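Esterase (Pseudomonas putida, PDB 1ZOI) probably hydrolyses carboxylic ester bonds stereoselectively, as an alpha/beta-hydrolase-fold esterase of use in making D-beta-acetylthioisobutyric acid. Local coordinates at residues Glu210-Ile215 with Ala240-Asn245. Sequence-based numbering, arbitrary orientation.
Sequences EDLKGI and AKLLPN
Leu212 meets two consecutive leucines with its two methyl branches: CD1 touches Leu242 CD1 at 3.8 Å, while CD2 lies against Leu243 CD2 at 3.9 Å. In both pairs the side chains cross at a slant and meet through their methyls, and the CB atoms of Leu212 and Leu242 also approach to 4.0 Å. Leucine, forked at its tip, suits a place facing two neighbours. With chi1 -65° the CG of Leu212 lies beside the backbone N, and from there the two methyls reach different leucines. Leu243 CD2 is shared, for it also packs on the carbonyl of Leu212, 3.5 Å from Leu212 O. The side chain of Ile215 lies beside that of Leu243, pointing the same way, with Ile215 CB 3.9 Å from Leu243 CD2. The beta-branched isoleucine thus offers bulk close to its own backbone. At the outer margin, the extended aliphatic chain of Lys213 crosses Leu242, its CE 3.6 Å from Leu242 CD2; lysine can give methylenes to the apolar patch while its ammonium group continues beyond it.

Pro244, just past helix 236-242, sets CD beside the carbonyl oxygens of Leu212 and Lys213, 3.6 Å from Leu212 O; lacking a backbone N-H, proline presents ring CH groups there. Behind this seam, Leu212 rests on Val104 of helix 98-109, and Leu243 on Val219 and Val221 of strand 219-224. The contact therefore joins the C-terminal ends of two helices flanking the alpha/beta hydrolase sheet, where the chain turns into the adjacent parallel strands 219-224 and 246-251. Apolar packing joins the segments without any direct hydrogen bond; their polar link is one water, which donates to Ile215 O and accepts from Asn245 N, each at 2.8 Å.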
loop_
_atom_site.group_PDB
_atom_site.type_symbol
_atom_site.label_atom_id
_atom_site.label_comp_id
_atom_site.label_asym_id
_atom_site.label_seq_id
_atom_site.Cartn_x
_atom_site.Cartn_y
_atom_site.Cartn_z
ATOM N N GLU A 210 12.280 -0.999 35.615
ATOM C CA GLU A 210 12.896 0.242 36.068
ATOM C C GLU A 210 12.107 1.463 35.604
ATOM O O GLU A 210 11.879 2.395 36.380
ATOM C CB GLU A 210 14.336 0.351 35.559
ATOM C CG GLU A 210 15.063 1.595 36.060
ATOM C CD GLU A 210 16.409 1.810 35.385
ATOM O OE1 GLU A 210 17.093 2.797 35.726
ATOM O OE2 GLU A 210 16.780 0.993 34.514
ATOM N N ASP A 211 11.690 1.457 34.339
ATOM C CA ASP A 211 10.939 2.584 33.792
ATOM C C ASP A 211 9.623 2.778 34.534
ATOM O O ASP A 211 9.260 3.895 34.893
ATOM C CB ASP A 211 10.621 2.381 32.303
ATOM C CG ASP A 211 11.857 2.155 31.447
ATOM O OD1 ASP A 211 12.958 2.638 31.798
ATOM O OD2 ASP A 211 11.710 1.499 30.396
ATOM N N LEU A 212 8.914 1.677 34.751
ATOM C CA LEU A 212 7.623 1.706 35.422
ATOM C C LEU A 212 7.688 2.285 36.826
ATOM O O LEU A 212 6.864 3.123 37.196
ATOM C CB LEU A 212 7.033 0.297 35.477
ATOM C CG LEU A 212 6.673 -0.366 34.142
ATOM C CD1 LEU A 212 6.196 -1.779 34.408
ATOM C CD2 LEU A 212 5.594 0.441 33.425
ATOM N N LYS A 213 8.673 1.849 37.606
ATOM C CA LYS A 213 8.813 2.336 38.978
ATOM C C LYS A 213 9.095 3.832 39.067
ATOM O O LYS A 213 8.856 4.456 40.108
ATOM C CB LYS A 213 9.932 1.575 39.695
ATOM C CG LYS A 213 9.634 0.109 39.937
ATOM C CD LYS A 213 10.836 -0.586 40.558
ATOM C CE LYS A 213 10.585 -2.075 40.742
ATOM N NZ LYS A 213 11.824 -2.794 41.163
ATOM N N GLY A 214 9.599 4.411 37.980
ATOM C CA GLY A 214 9.925 5.826 37.982
ATOM C C GLY A 214 8.879 6.783 37.439
ATOM O O GLY A 214 9.031 7.999 37.563
ATOM N N ILE A 215 7.824 6.250 36.834
ATOM C CA ILE A 215 6.766 7.083 36.269
ATOM C C ILE A 215 5.786 7.511 37.354
ATOM O O ILE A 215 5.075 6.683 37.910
ATOM C CB ILE A 215 6.010 6.323 35.162
ATOM C CG1 ILE A 215 6.990 5.947 34.047
ATOM C CG2 ILE A 215 4.877 7.185 34.610
ATOM C CD1 ILE A 215 6.405 5.040 32.980
ATOM N N ALA A 240 0.516 -2.551 36.506
ATOM C CA ALA A 240 -0.320 -1.668 37.316
ATOM C C ALA A 240 0.210 -1.494 38.734
ATOM O O ALA A 240 0.131 -0.401 39.302
ATOM C CB ALA A 240 -1.749 -2.196 37.353
ATOM N N LYS A 241 0.757 -2.568 39.296
ATOM C CA LYS A 241 1.296 -2.537 40.652
ATOM C C LYS A 241 2.633 -1.808 40.749
ATOM O O LYS A 241 2.909 -1.143 41.747
ATOM C CB LYS A 241 1.455 -3.960 41.187
ATOM C CG LYS A 241 0.146 -4.707 41.353
ATOM C CD LYS A 241 0.375 -6.103 41.910
ATOM C CE LYS A 241 -0.938 -6.843 42.108
ATOM N NZ LYS A 241 -1.684 -7.005 40.830
ATOM N N LEU A 242 3.461 -1.932 39.714
ATOM C CA LEU A 242 4.767 -1.279 39.696
ATOM C C LEU A 242 4.671 0.235 39.537
ATOM O O LEU A 242 5.512 0.971 40.057
ATOM C CB LEU A 242 5.631 -1.859 38.570
ATOM C CG LEU A 242 6.186 -3.264 38.815
ATOM C CD1 LEU A 242 6.819 -3.816 37.539
ATOM C CD2 LEU A 242 7.214 -3.199 39.937
ATOM N N LEU A 243 3.656 0.697 38.810
ATOM C CA LEU A 243 3.454 2.131 38.594
ATOM C C LEU A 243 2.944 2.786 39.879
ATOM O O LEU A 243 1.881 2.430 40.380
ATOM C CB LEU A 243 2.436 2.349 37.471
ATOM C CG LEU A 243 2.910 2.026 36.049
ATOM C CD1 LEU A 243 1.705 1.811 35.144
ATOM C CD2 LEU A 243 3.795 3.147 35.534
ATOM N N PRO A 244 3.693 3.760 40.423
ATOM C CA PRO A 244 3.236 4.412 41.658
ATOM C C PRO A 244 1.815 4.982 41.594
ATOM O O PRO A 244 1.083 4.956 42.586
ATOM C CB PRO A 244 4.306 5.483 41.910
ATOM C CG PRO A 244 4.915 5.714 40.567
ATOM C CD PRO A 244 4.967 4.336 39.966
ATOM N N ASN A 245 1.419 5.490 40.430
ATOM C CA ASN A 245 0.075 6.037 40.270
ATOM C C ASN A 245 -0.668 5.353 39.128
ATOM O O ASN A 245 -1.372 6.000 38.349
ATOM C CB ASN A 245 0.138 7.550 40.032
ATOM C CG ASN A 245 0.431 8.326 41.306
ATOM O OD1 ASN A 245 -0.388 8.359 42.229
ATOM N ND2 ASN A 245 1.602 8.945 41.367
HETATM O O HOH W 1 2.400 5.941 37.829
#